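PDB 4G6X: Glyoxalase/bleomycin resistance protein/dioxygenase, which may act as a dioxygenase, being a member of the vicinal oxygen chelate superfamily that also includes glyoxalases and bleomycin resistance proteins. Local coordinates for residues Val32-Asp35 and Asp36-Lys39; Phe123-Pro127 and Thr128-Pro132. All coordinates share one frame; numbering follows the deposited sequence.

Overall arrangement
The chain carries two four-stranded mixed sheets of the same strand order, as expected for paired modules of the vicinal oxygen chelate fold, and each contact belongs to a different one. Contact 1 (Val32-Asp35 with Asp36-Lys39) links a strand outermost in its sheet within this chain to the start of helix 37-46; contact 2 (Phe123-Pro127 with Thr128-Pro132) runs along strand 123-129, bulged near its start and likewise outermost, and into the loop that follows. Their centres are about 25 Å apart, on opposite sides of the chain's centre. Both are surface contacts, yet in contact 1 one touching residue, Val34, is buried, and charge and helix capping dominate. Contact 2 instead uses neutral groups gathered round a backbone carbonyl.

Contact 1: residues Val32-Asp35 and Asp36-Lys39; sequences VFVD and DQAK
Val34 packs on Gln37 and Asp35 pairs with Lys39 at the strand-to-helix turn that opens the first beta-alpha-beta-beta-beta module of the vicinal oxygen chelate fold. Asp36 is the N-cap of helix 37-46. Its CG stands anti to the backbone N (chi1 177°), which carries OD2 round to the first turn, and Lys39 N donates to Asp36 OD2 at 2.9 Å. The bond is nearly straight, with an N-H...O angle of 172°, although it reaches the carboxylate from above its plane. A carboxylate here probably also interacts favourably with the helix dipole.

Next, Gln37 lays its aliphatic stem across Val34, the two side chains at about a right angle, with Gln37 CG 4.0 Å from Val34 CG2. The amide at its end leaves this turn: Gln37 NE2 donates to the carbonyls of Arg62 and Leu79, tying the helix start to neighbouring strands of the sheet. Val34 also touches Ala40 and Cys142.

Lys39 closes the turn with a salt bridge. Its chain bends at chi3 (52°), turning the ammonium back toward Asp35, whose side chain the lysine chain crosses at about a right angle. Thr141 O is a second acceptor for this ammonium group. Lys39 CE lies 3.2 Å from Asp35 OD1, while Lys39 NZ bonds to the syn lone pair of Asp35 OD2 at 2.8 Å.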
ATOM      1  N   VAL A  32      -2.704  -5.798  -0.421  1.00 27.12           N
ATOM      2  CA  VAL A  32      -2.011  -6.844  -1.167  1.00 25.92           C
ATOM      3  C   VAL A  32      -3.085  -7.633  -1.923  1.00 26.42           C
ATOM      4  O   VAL A  32      -4.204  -7.874  -1.421  1.00 26.62           O
ATOM      5  CB  VAL A  32      -1.225  -7.760  -0.202  1.00 29.43           C
ATOM      6  CG1 VAL A  32      -0.818  -9.069  -0.842  1.00 36.90           C
ATOM      7  CG2 VAL A  32       0.018  -7.032   0.282  1.00 31.19           C
ATOM      8  N   PHE A  33      -2.747  -8.045  -3.165  1.00 26.47           N
ATOM      9  CA  PHE A  33      -3.601  -8.874  -3.949  1.00 24.84           C
ATOM     10  C   PHE A  33      -3.321 -10.323  -3.684  1.00 25.01           C
ATOM     11  O   PHE A  33      -2.196 -10.783  -3.913  1.00 26.52           O
ATOM     12  CB  PHE A  33      -3.362  -8.581  -5.447  1.00 25.72           C
ATOM     13  CG  PHE A  33      -3.802  -7.178  -5.893  1.00 26.64           C
ATOM     14  CD1 PHE A  33      -5.125  -6.899  -6.147  1.00 30.03           C
ATOM     15  CD2 PHE A  33      -2.890  -6.206  -6.135  1.00 26.66           C
ATOM     16  CE1 PHE A  33      -5.527  -5.638  -6.547  1.00 31.42           C
ATOM     17  CE2 PHE A  33      -3.273  -4.905  -6.524  1.00 30.10           C
ATOM     18  CZ  PHE A  33      -4.596  -4.646  -6.755  1.00 30.39           C
ATOM     19  N   VAL A  34      -4.329 -11.022  -3.186  1.00 25.84           N
ATOM     20  CA  VAL A  34      -4.170 -12.442  -2.792  1.00 24.75           C
ATOM     21  C   VAL A  34      -4.968 -13.321  -3.734  1.00 27.22           C
ATOM     22  O   VAL A  34      -6.057 -12.979  -4.208  1.00 27.38           O
ATOM     23  CB  VAL A  34      -4.584 -12.681  -1.330  1.00 26.22           C
ATOM     24  CG1 VAL A  34      -3.762 -11.810  -0.427  1.00 26.38           C
ATOM     25  CG2 VAL A  34      -6.061 -12.382  -1.088  1.00 29.98           C
ATOM     26  N   ASP A  35      -4.438 -14.503  -3.993  1.00 24.98           N
ATOM     27  CA  ASP A  35      -5.156 -15.433  -4.836  1.00 28.59           C
ATOM     28  C   ASP A  35      -6.453 -16.002  -4.227  1.00 29.57           C
ATOM     29  O   ASP A  35      -7.452 -16.154  -4.938  1.00 29.00           O
ATOM     30  CB  ASP A  35      -4.224 -16.537  -5.293  1.00 28.16           C
ATOM     31  CG  ASP A  35      -3.730 -17.438  -4.161  1.00 29.17           C
ATOM     32  OD1 ASP A  35      -3.738 -16.982  -2.976  1.00 29.25           O
ATOM     33  OD2 ASP A  35      -3.304 -18.601  -4.451  1.00 31.45           O
ATOM     34  N   ASP A  36      -6.486 -16.231  -2.906  1.00 26.58           N
ATOM     35  CA  ASP A  36      -7.589 -16.916  -2.231  1.00 26.54           C
ATOM     36  C   ASP A  36      -7.709 -16.225  -0.878  1.00 28.64           C
ATOM     37  O   ASP A  36      -6.769 -16.277  -0.076  1.00 27.35           O
ATOM     38  CB  ASP A  36      -7.159 -18.378  -2.064  1.00 29.90           C
ATOM     39  CG  ASP A  36      -8.162 -19.240  -1.313  1.00 35.60           C
ATOM     40  OD1 ASP A  36      -8.343 -20.394  -1.751  1.00 48.95           O
ATOM     41  OD2 ASP A  36      -8.702 -18.861  -0.246  1.00 33.51           O
ATOM     42  N   GLN A  37      -8.816 -15.510  -0.658  1.00 25.61           N
ATOM     43  CA  GLN A  37      -8.943 -14.757   0.629  1.00 25.10           C
ATOM     44  C   GLN A  37      -8.977 -15.611   1.870  1.00 28.64           C
ATOM     45  O   GLN A  37      -8.569 -15.091   2.906  1.00 29.80           O
ATOM     46  CB  GLN A  37     -10.130 -13.818   0.650  1.00 27.12           C
ATOM     47  CG  GLN A  37     -10.023 -12.750  -0.402  1.00 27.66           C
ATOM     48  CD  GLN A  37     -11.232 -11.770  -0.371  1.00 29.14           C
ATOM     49  OE1 GLN A  37     -12.365 -12.151  -0.710  1.00 30.63           O
ATOM     50  NE2 GLN A  37     -10.998 -10.522   0.071  1.00 28.38           N
ATOM     51  N   ALA A  38      -9.557 -16.806   1.822  1.00 28.54           N
ATOM     52  CA  ALA A  38      -9.541 -17.688   2.987  1.00 28.99           C
ATOM     53  C   ALA A  38      -8.133 -18.122   3.338  1.00 29.00           C
ATOM     54  O   ALA A  38      -7.726 -18.148   4.509  1.00 27.87           O
ATOM     55  CB  ALA A  38     -10.474 -18.868   2.779  1.00 29.47           C
ATOM     56  N   LYS A  39      -7.349 -18.524   2.331  1.00 29.66           N
ATOM     57  CA  LYS A  39      -5.942 -18.810   2.577  1.00 29.20           C
ATOM     58  C   LYS A  39      -5.203 -17.597   3.170  1.00 30.26           C
ATOM     59  O   LYS A  39      -4.406 -17.712   4.141  1.00 28.16           O
ATOM     60  CB  LYS A  39      -5.229 -19.278   1.290  1.00 25.41           C
ATOM     61  CG  LYS A  39      -3.745 -19.544   1.449  1.00 25.04           C
ATOM     62  CD  LYS A  39      -3.083 -20.265   0.257  1.00 26.80           C
ATOM     63  CE  LYS A  39      -3.423 -19.519  -1.048  1.00 25.77           C
ATOM     64  NZ  LYS A  39      -2.696 -20.101  -2.217  1.00 26.42           N
TER

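Contact 2: residues Phe123-Pro127 and Thr128-Pro132; sequences FTQEP and TDMGP
Glu126 O is gripped by two side chains, one from the residue before it and one from two residues beyond. Thr128 OG1 donates to Glu126 O at 2.8 Å, sitting above the carbonyl plane, while Gln125 NE2 donates to Glu126 O at 3.2 Å from the opposite face. The oxygen is thus clasped between them. The glutamine bond is fairly straight (162° at the hydrogen), and the carbonyl oxygen lies almost in the plane of the amide.

The setting is strand 123-129, an edge strand of its sheet within this chain and one arm of the hairpin with strand 134-139. A classic beta bulge interrupts it where Thr124 and Gln125 both face Ile137. In Gln125 the CG atom lies opposite the backbone N (chi1 -172°) and the chain then bends at chi2, which brings its amide alongside the chain ahead; Gln125 NE2 also bonds to Thr135 OG1 on the partner strand.

From the opposite direction comes Met130, a selenomethionine. Its terminal methyl settles obliquely above the Gln125 amide plane, nearer the oxygen end: Met130 CE is 3.2 Å from Gln125 OE1 and 3.5 Å from Gln125 NE2.

With NE2 committed to two acceptors, one on each strand, the amide should have little freedom to rotate, and the two side-chain bonds to Glu126 O probably help to hold that peptide in its orientation.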
ATOM      1  N   PHE A 123      11.091 -18.568   3.549  1.00 38.91           N
ATOM      2  CA  PHE A 123      11.832 -17.351   3.194  1.00 36.73           C
ATOM      3  C   PHE A 123      12.643 -17.558   1.921  1.00 40.12           C
ATOM      4  O   PHE A 123      13.361 -18.598   1.770  1.00 37.30           O
ATOM      5  CB  PHE A 123      12.760 -16.946   4.333  1.00 38.36           C
ATOM      6  CG  PHE A 123      12.043 -16.308   5.495  1.00 37.33           C
ATOM      7  CD1 PHE A 123      12.030 -14.939   5.634  1.00 36.27           C
ATOM      8  CD2 PHE A 123      11.320 -17.092   6.393  1.00 35.75           C
ATOM      9  CE1 PHE A 123      11.344 -14.346   6.682  1.00 35.39           C
ATOM     10  CE2 PHE A 123      10.622 -16.510   7.431  1.00 35.49           C
ATOM     11  CZ  PHE A 123      10.632 -15.155   7.583  1.00 32.91           C
ATOM     12  N   THR A 124      12.560 -16.582   1.019  1.00 35.77           N
ATOM     13  CA  THR A 124      13.399 -16.514  -0.186  1.00 37.93           C
ATOM     14  C   THR A 124      14.691 -15.723   0.033  1.00 38.56           C
ATOM     15  O   THR A 124      15.662 -15.889  -0.695  1.00 39.48           O
ATOM     16  CB  THR A 124      12.625 -15.937  -1.367  1.00 35.26           C
ATOM     17  OG1 THR A 124      12.205 -14.596  -1.042  1.00 37.06           O
ATOM     18  CG2 THR A 124      11.383 -16.785  -1.668  1.00 37.35           C
ATOM     19  N   GLN A 125      14.686 -14.859   1.044  1.00 39.22           N
ATOM     20  CA  GLN A 125      15.881 -14.153   1.491  1.00 40.08           C
ATOM     21  C   GLN A 125      15.905 -14.108   2.997  1.00 40.77           C
ATOM     22  O   GLN A 125      15.000 -13.560   3.614  1.00 38.29           O
ATOM     23  CB  GLN A 125      15.917 -12.725   0.938  1.00 42.49           C
ATOM     24  CG  GLN A 125      17.231 -11.981   1.193  1.00 45.25           C
ATOM     25  CD  GLN A 125      17.004 -10.490   1.339  1.00 42.60           C
ATOM     26  OE1 GLN A 125      16.701  -9.803   0.362  1.00 50.18           O
ATOM     27  NE2 GLN A 125      17.074  -9.996   2.572  1.00 47.39           N
ATOM     28  N   GLU A 126      16.975 -14.677   3.563  1.00 46.35           N
ATOM     29  CA  GLU A 126      17.257 -14.617   5.000  1.00 48.79           C
ATOM     30  C   GLU A 126      17.620 -13.192   5.405  1.00 47.40           C
ATOM     31  O   GLU A 126      17.966 -12.383   4.527  1.00 43.82           O
ATOM     32  CB  GLU A 126      18.413 -15.572   5.361  1.00 55.98           C
ATOM     33  CG  GLU A 126      18.067 -17.043   5.172  1.00 64.92           C
ATOM     34  CD  GLU A 126      19.221 -17.977   5.569  1.00 72.11           C
ATOM     35  OE1 GLU A 126      20.310 -17.482   5.937  1.00 69.19           O
ATOM     36  OE2 GLU A 126      19.032 -19.209   5.510  1.00 80.94           O
ATOM     37  N   PRO A 127      17.556 -12.875   6.726  1.00 46.00           N
ATOM     38  CA  PRO A 127      17.910 -11.524   7.189  1.00 47.28           C
ATOM     39  C   PRO A 127      19.266 -11.097   6.687  1.00 48.45           C
ATOM     40  O   PRO A 127      20.258 -11.771   6.946  1.00 51.04           O
ATOM     41  CB  PRO A 127      17.930 -11.663   8.710  1.00 46.20           C
ATOM     42  CG  PRO A 127      16.926 -12.716   8.976  1.00 45.39           C
ATOM     43  CD  PRO A 127      17.135 -13.718   7.861  1.00 48.42           C
ATOM     44  N   THR A 128      19.309  -9.976   5.994  1.00 48.90           N
ATOM     45  CA  THR A 128      20.529  -9.535   5.347  1.00 53.10           C
ATOM     46  C   THR A 128      20.725  -8.062   5.592  1.00 53.35           C
ATOM     47  O   THR A 128      19.802  -7.242   5.401  1.00 47.16           O
ATOM     48  CB  THR A 128      20.456  -9.790   3.837  1.00 52.96           C
ATOM     49  OG1 THR A 128      20.292 -11.183   3.620  1.00 53.79           O
ATOM     50  CG2 THR A 128      21.730  -9.341   3.128  1.00 59.05           C
ATOM     51  N   ASP A 129      21.947  -7.716   5.987  1.00 55.40           N
ATOM     52  CA  ASP A 129      22.280  -6.344   6.316  1.00 63.52           C
ATOM     53  C   ASP A 129      22.371  -5.545   5.002  1.00 63.41           C
ATOM     54  O   ASP A 129      23.161  -5.883   4.126  1.00 63.90           O
ATOM     55  CB  ASP A 129      23.594  -6.330   7.102  1.00 66.43           C
ATOM     56  CG  ASP A 129      23.676  -5.202   8.082  1.00 75.91           C
ATOM     57  OD1 ASP A 129      24.398  -5.374   9.094  1.00 81.25           O
ATOM     58  OD2 ASP A 129      23.050  -4.147   7.831  1.00 72.70           O
HETATM   59  N   MSE A 130      21.534  -4.516   4.846  1.00 64.38           N
HETATM   60  CA  MSE A 130      21.526  -3.706   3.611  1.00 66.82           C
HETATM   61  C   MSE A 130      22.044  -2.301   3.876  1.00 72.96           C
HETATM   62  O   MSE A 130      21.843  -1.408   3.057  1.00 82.16           O
HETATM   63  CB  MSE A 130      20.125  -3.636   2.977  1.00 66.16           C
HETATM   64  CG  MSE A 130      19.423  -4.995   2.784  1.00 73.30           C
HETATM   65 SE   MSE A 130      20.103  -5.954   1.191  1.00 88.47          SE
HETATM   66  CE  MSE A 130      18.759  -7.354   0.920  1.00 78.81           C
ATOM     67  N   GLY A 131      22.722  -2.078   5.001  1.00 69.11           N
ATOM     68  CA  GLY A 131      23.211  -0.750   5.322  1.00 67.77           C
ATOM     69  C   GLY A 131      22.319  -0.114   6.362  1.00 66.92           C
ATOM     70  O   GLY A 131      22.423  -0.456   7.540  1.00 65.51           O
ATOM     71  N   PRO A 132      21.421   0.796   5.937  1.00 65.11           N
ATOM     72  CA  PRO A 132      20.505   1.451   6.876  1.00 63.69           C
ATOM     73  C   PRO A 132      19.424   0.519   7.416  1.00 62.88           C
ATOM     74  O   PRO A 132      18.851   0.804   8.468  1.00 57.08           O
ATOM     75  CB  PRO A 132      19.845   2.532   6.019  1.00 63.46           C
ATOM     76  CG  PRO A 132      19.816   1.938   4.653  1.00 65.32           C
ATOM     77  CD  PRO A 132      21.038   1.063   4.535  1.00 64.73           C
TER